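Local coordinates for protein TagI restriction endonuclease (Thermocrispum agreste, PDB 6GHS) that probably recognises DNA carrying 5-methylcytosine or 5-hydroxymethylcytosine through its SRA domain and cleaves it with its HNH nuclease domain, at residues A[50-62]-A[108-122]. Sequence-based numbering, arbitrary orientation.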
loop_
_atom_site.group_PDB
_atom_site.type_symbol
_atom_site.label_atom_id
_atom_site.label_comp_id
_atom_site.label_asym_id
_atom_site.label_seq_id
_atom_site.Cartn_x
_atom_site.Cartn_y
_atom_site.Cartn_z
ATOM N N VAL A 50 11.024 -3.242 -22.932
ATOM C CA VAL A 50 10.961 -4.252 -23.977
ATOM C C VAL A 50 11.753 -5.443 -23.496
ATOM O O VAL A 50 12.905 -5.287 -23.094
ATOM C CB VAL A 50 11.578 -3.731 -25.276
ATOM C CG1 VAL A 50 11.793 -4.856 -26.291
ATOM C CG2 VAL A 50 10.703 -2.621 -25.843
ATOM N N LEU A 51 11.136 -6.621 -23.571
ATOM C CA LEU A 51 11.675 -7.837 -22.992
ATOM C C LEU A 51 11.918 -8.867 -24.087
ATOM O O LEU A 51 10.994 -9.539 -24.540
ATOM C CB LEU A 51 10.702 -8.359 -21.933
ATOM C CG LEU A 51 11.054 -9.646 -21.168
ATOM C CD1 LEU A 51 12.524 -9.744 -20.738
ATOM C CD2 LEU A 51 10.123 -9.775 -19.972
ATOM N N ASN A 52 13.181 -8.976 -24.493
ATOM C CA ASN A 52 13.609 -9.779 -25.630
ATOM C C ASN A 52 14.912 -10.499 -25.248
ATOM O O ASN A 52 15.929 -10.362 -25.934
ATOM C CB ASN A 52 13.810 -8.829 -26.828
ATOM C CG ASN A 52 13.895 -9.550 -28.171
ATOM O OD1 ASN A 52 13.997 -10.780 -28.250
ATOM N ND2 ASN A 52 13.857 -8.768 -29.247
ATOM N N GLY A 53 14.870 -11.250 -24.140
ATOM C CA GLY A 53 16.037 -11.983 -23.597
ATOM C C GLY A 53 17.366 -11.226 -23.611
ATOM O O GLY A 53 18.379 -11.747 -24.093
ATOM N N GLY A 54 17.352 -9.998 -23.087
ATOM C CA GLY A 54 18.520 -9.106 -23.080
ATOM C C GLY A 54 19.650 -9.554 -22.167
ATOM O O GLY A 54 20.816 -9.357 -22.506
ATOM N N TYR A 55 19.308 -10.114 -21.001
ATOM C CA TYR A 55 20.271 -10.781 -20.120
ATOM C C TYR A 55 19.762 -12.181 -19.793
ATOM O O TYR A 55 18.549 -12.412 -19.814
ATOM C CB TYR A 55 20.457 -10.009 -18.816
ATOM C CG TYR A 55 21.396 -8.828 -18.898
ATOM C CD1 TYR A 55 20.992 -7.632 -19.494
ATOM C CD2 TYR A 55 22.681 -8.886 -18.355
ATOM C CE1 TYR A 55 21.845 -6.535 -19.568
ATOM C CE2 TYR A 55 23.545 -7.794 -18.427
ATOM C CZ TYR A 55 23.120 -6.621 -19.035
ATOM O OH TYR A 55 23.952 -5.531 -19.114
ATOM N N PRO A 56 20.680 -13.122 -19.469
ATOM C CA PRO A 56 20.239 -14.450 -19.021
ATOM C C PRO A 56 19.812 -14.481 -17.547
ATOM O O PRO A 56 19.346 -15.516 -17.068
ATOM C CB PRO A 56 21.474 -15.339 -19.249
ATOM C CG PRO A 56 22.588 -14.423 -19.662
ATOM C CD PRO A 56 22.148 -13.015 -19.417
ATOM N N ASP A 57 20.001 -13.366 -16.842
ATOM C CA ASP A 57 19.487 -13.167 -15.486
ATOM C C ASP A 57 17.966 -12.955 -15.452
ATOM O O ASP A 57 17.335 -13.256 -14.427
ATOM C CB ASP A 57 20.162 -11.952 -14.836
ATOM C CG ASP A 57 21.658 -12.082 -14.770
ATOM O OD1 ASP A 57 22.150 -12.571 -13.732
ATOM O OD2 ASP A 57 22.333 -11.703 -15.755
ATOM N N ASP A 58 17.410 -12.396 -16.543
ATOM C CA ASP A 58 15.959 -12.189 -16.720
ATOM C C ASP A 58 15.177 -13.486 -16.464
ATOM O O ASP A 58 15.598 -14.552 -16.922
ATOM C CB ASP A 58 15.619 -11.776 -18.169
ATOM C CG ASP A 58 15.976 -10.337 -18.514
ATOM O OD1 ASP A 58 16.395 -9.564 -17.630
ATOM O OD2 ASP A 58 15.815 -9.987 -19.711
ATOM N N ARG A 59 14.049 -13.396 -15.760
ATOM C CA ARG A 59 13.121 -14.524 -15.611
ATOM C C ARG A 59 11.758 -14.035 -15.984
ATOM O O ARG A 59 11.390 -12.914 -15.653
ATOM C CB ARG A 59 13.059 -15.044 -14.177
ATOM C CG ARG A 59 14.372 -15.566 -13.614
ATOM C CD ARG A 59 14.710 -16.973 -14.086
ATOM N NE ARG A 59 16.073 -17.324 -13.676
ATOM C CZ ARG A 59 17.188 -17.101 -14.377
ATOM N NH1 ARG A 59 17.161 -16.534 -15.587
ATOM N NH2 ARG A 59 18.355 -17.464 -13.863
ATOM N N ASP A 60 10.993 -14.886 -16.644
ATOM C CA ASP A 60 9.670 -14.525 -17.110
ATOM C C ASP A 60 8.664 -15.576 -16.644
ATOM O O ASP A 60 8.757 -16.748 -17.025
ATOM C CB ASP A 60 9.703 -14.437 -18.631
ATOM C CG ASP A 60 8.509 -13.725 -19.206
ATOM O OD1 ASP A 60 7.503 -13.509 -18.478
ATOM O OD2 ASP A 60 8.580 -13.373 -20.413
ATOM N N TYR A 61 7.715 -15.147 -15.814
ATOM C CA TYR A 61 6.665 -16.022 -15.291
ATOM C C TYR A 61 5.257 -15.535 -15.702
ATOM O O TYR A 61 4.263 -15.863 -15.044
ATOM C CB TYR A 61 6.782 -16.114 -13.767
ATOM C CG TYR A 61 8.132 -16.576 -13.250
ATOM C CD1 TYR A 61 8.644 -17.818 -13.606
ATOM C CD2 TYR A 61 8.881 -15.788 -12.372
ATOM C CE1 TYR A 61 9.872 -18.255 -13.123
ATOM C CE2 TYR A 61 10.109 -16.217 -11.881
ATOM C CZ TYR A 61 10.602 -17.451 -12.260
ATOM O OH TYR A 61 11.817 -17.895 -11.788
ATOM N N GLY A 62 5.172 -14.775 -16.796
ATOM C CA GLY A 62 3.890 -14.280 -17.302
ATOM C C GLY A 62 3.378 -13.096 -16.511
ATOM O O GLY A 62 3.530 -11.956 -16.935
ATOM N N ARG A 108 6.561 -7.350 -25.191
ATOM C CA ARG A 108 7.313 -8.604 -25.184
ATOM C C ARG A 108 7.814 -8.935 -26.592
ATOM O O ARG A 108 7.126 -8.676 -27.580
ATOM C CB ARG A 108 6.442 -9.721 -24.625
ATOM C CG ARG A 108 7.186 -10.685 -23.716
ATOM C CD ARG A 108 6.229 -11.708 -23.116
ATOM N NE ARG A 108 5.322 -11.110 -22.131
ATOM C CZ ARG A 108 5.294 -11.362 -20.821
ATOM N NH1 ARG A 108 6.118 -12.230 -20.258
ATOM N NH2 ARG A 108 4.406 -10.737 -20.056
ATOM N N GLY A 109 9.012 -9.512 -26.670
ATOM C CA GLY A 109 9.726 -9.675 -27.936
ATOM C C GLY A 109 9.954 -11.116 -28.314
ATOM O O GLY A 109 9.867 -12.008 -27.468
ATOM N N ALA A 110 10.287 -11.318 -29.591
ATOM C CA ALA A 110 10.420 -12.646 -30.217
ATOM C C ALA A 110 11.458 -13.567 -29.569
ATOM O O ALA A 110 11.183 -14.748 -29.362
ATOM C CB ALA A 110 10.733 -12.489 -31.705
ATOM N N GLY A 111 12.635 -13.028 -29.247
ATOM C CA GLY A 111 13.762 -13.834 -28.759
ATOM C C GLY A 111 13.761 -14.279 -27.302
ATOM O O GLY A 111 14.660 -15.017 -26.899
ATOM N N GLY A 112 12.768 -13.860 -26.513
ATOM C CA GLY A 112 12.743 -14.122 -25.065
ATOM C C GLY A 112 12.365 -15.529 -24.599
ATOM O O GLY A 112 12.595 -16.515 -25.307
ATOM N N GLU A 113 11.795 -15.605 -23.391
ATOM C CA GLU A 113 11.415 -16.870 -22.739
ATOM C C GLU A 113 10.245 -17.507 -23.492
ATOM O O GLU A 113 9.321 -16.809 -23.917
ATOM C CB GLU A 113 11.050 -16.613 -21.267
ATOM C CG GLU A 113 10.760 -17.842 -20.396
ATOM C CD GLU A 113 11.977 -18.385 -19.657
ATOM O OE1 GLU A 113 12.368 -19.535 -19.938
ATOM O OE2 GLU A 113 12.535 -17.675 -18.787
ATOM N N LYS A 114 10.278 -18.835 -23.612
ATOM C CA LYS A 114 9.560 -19.548 -24.688
ATOM C C LYS A 114 8.020 -19.518 -24.651
ATOM O O LYS A 114 7.413 -19.096 -25.638
ATOM C CB LYS A 114 10.093 -20.986 -24.852
ATOM C CG LYS A 114 11.614 -21.041 -24.996
ATOM C CD LYS A 114 12.105 -22.114 -25.959
ATOM C CE LYS A 114 13.617 -22.027 -26.133
ATOM N NZ LYS A 114 14.078 -22.667 -27.394
ATOM N N PRO A 115 7.385 -19.943 -23.535
ATOM C CA PRO A 115 5.900 -19.998 -23.559
ATOM C C PRO A 115 5.206 -18.644 -23.772
ATOM O O PRO A 115 4.200 -18.584 -24.480
ATOM C CB PRO A 115 5.522 -20.592 -22.187
ATOM C CG PRO A 115 6.805 -21.056 -21.568
ATOM C CD PRO A 115 7.932 -20.302 -22.213
ATOM N N TYR A 116 5.768 -17.576 -23.200
ATOM C CA TYR A 116 5.105 -16.264 -23.127
ATOM C C TYR A 116 5.462 -15.334 -24.293
ATOM O O TYR A 116 4.676 -14.456 -24.641
ATOM C CB TYR A 116 5.405 -15.582 -21.777
ATOM C CG TYR A 116 5.183 -16.480 -20.569
ATOM C CD1 TYR A 116 3.912 -16.616 -19.986
ATOM C CD2 TYR A 116 6.243 -17.215 -20.018
ATOM C CE1 TYR A 116 3.710 -17.456 -18.887
ATOM C CE2 TYR A 116 6.052 -18.059 -18.925
ATOM C CZ TYR A 116 4.789 -18.178 -18.360
ATOM O OH TYR A 116 4.620 -19.010 -17.276
ATOM N N SER A 117 6.636 -15.523 -24.896
ATOM C CA SER A 117 7.060 -14.705 -26.040
ATOM C C SER A 117 6.227 -15.027 -27.275
ATOM O O SER A 117 5.742 -16.145 -27.385
ATOM C CB SER A 117 8.531 -14.970 -26.359
ATOM O OG SER A 117 9.368 -14.631 -25.263
ATOM N N PRO A 118 6.052 -14.054 -28.203
ATOM C CA PRO A 118 5.458 -14.398 -29.504
ATOM C C PRO A 118 6.443 -15.174 -30.378
ATOM O O PRO A 118 7.656 -15.185 -30.112
ATOM C CB PRO A 118 5.138 -13.035 -30.131
ATOM C CG PRO A 118 6.108 -12.097 -29.504
ATOM C CD PRO A 118 6.337 -12.608 -28.103
ATOM N N SER A 119 5.908 -15.826 -31.407
ATOM C CA SER A 119 6.722 -16.606 -32.343
ATOM C C SER A 119 7.519 -15.682 -33.277
ATOM O O SER A 119 8.650 -16.007 -33.661
ATOM C CB SER A 119 5.839 -17.574 -33.136
ATOM O OG SER A 119 4.643 -16.938 -33.547
ATOM N N SER A 120 6.923 -14.543 -33.640
ATOM C CA SER A 120 7.650 -13.484 -34.339
ATOM C C SER A 120 7.016 -12.112 -34.125
ATOM O O SER A 120 5.812 -12.008 -33.869
ATOM C CB SER A 120 7.733 -13.787 -35.829
ATOM O OG SER A 120 8.648 -12.909 -36.452
ATOM N N GLY A 121 7.849 -11.074 -34.237
ATOM C CA GLY A 121 7.433 -9.682 -34.040
ATOM C C GLY A 121 7.562 -9.218 -32.598
ATOM O O GLY A 121 8.470 -9.637 -31.873
ATOM N N TYR A 122 6.656 -8.327 -32.201
ATOM C CA TYR A 122 6.584 -7.783 -30.841
ATOM C C TYR A 122 5.120 -7.600 -30.457
ATOM O O TYR A 122 4.391 -6.920 -31.171
ATOM C CB TYR A 122 7.268 -6.416 -30.769
ATOM C CG TYR A 122 8.767 -6.453 -30.843
ATOM C CD1 TYR A 122 9.423 -6.298 -32.049
ATOM C CD2 TYR A 122 9.536 -6.621 -29.700
ATOM C CE1 TYR A 122 10.808 -6.325 -32.123
ATOM C CE2 TYR A 122 10.922 -6.649 -29.762
ATOM C CZ TYR A 122 11.552 -6.501 -30.978
ATOM O OH TYR A 122 12.921 -6.521 -31.052
HETATM O O HOH W 1 10.019 -12.361 -23.549
#
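Asp60 and Arg108 form a salt bridge at the closely packed end of this contact. NH1 of Arg108 faces both carboxylate oxygens, 2.6 Å from OD1 of Asp60, though as hydrogen bonds both are weak and bent, and the carboxylate and guanidinium planes lie only 19° apart. The bend of the arginine chain at chi3 (-70°) carries its head to this carboxylate, while NE pairs with Asp125. OD1 of Asp60 also accepts from the backbone N of Gly62, 3.1 Å away, closing an Asx turn. That turn is roofed by Tyr116: N of Gly62 sits over the centre of the ring, and CA of Gly62 makes a CH-pi contact on the same face, 3.9 Å from the ring centroid, while Pro115 packs on the opposite face. An alanine in place of Tyr116 would probably remove the ring face on which Gly62 rests and open a gap between Gly62 and Pro115. Within the SRA domain, the contact joins parallel strands 45-51 and 104-109 where they run out into loops, N of Gly109 donating to O of Leu51 at 2.9 Å. A water donates to that same carbonyl and to OG of Ser117. Beyond these strand ends the packing loosens toward solvent, where Gly53 and Gly111 are exposed. The Asn52 amide lies between the type I turn 109-112 and Tyr122 at the start of strand 122-137: its OD1 takes a weak hydrogen bond from N of Gly111 (2.8 Å), and its ND2 lies 3.0 Å from OH of Tyr122, the amide nearly perpendicular to the ring. Glu113, also on the solvent side, lays its CB against CB of Asp60 at 3.7 Å.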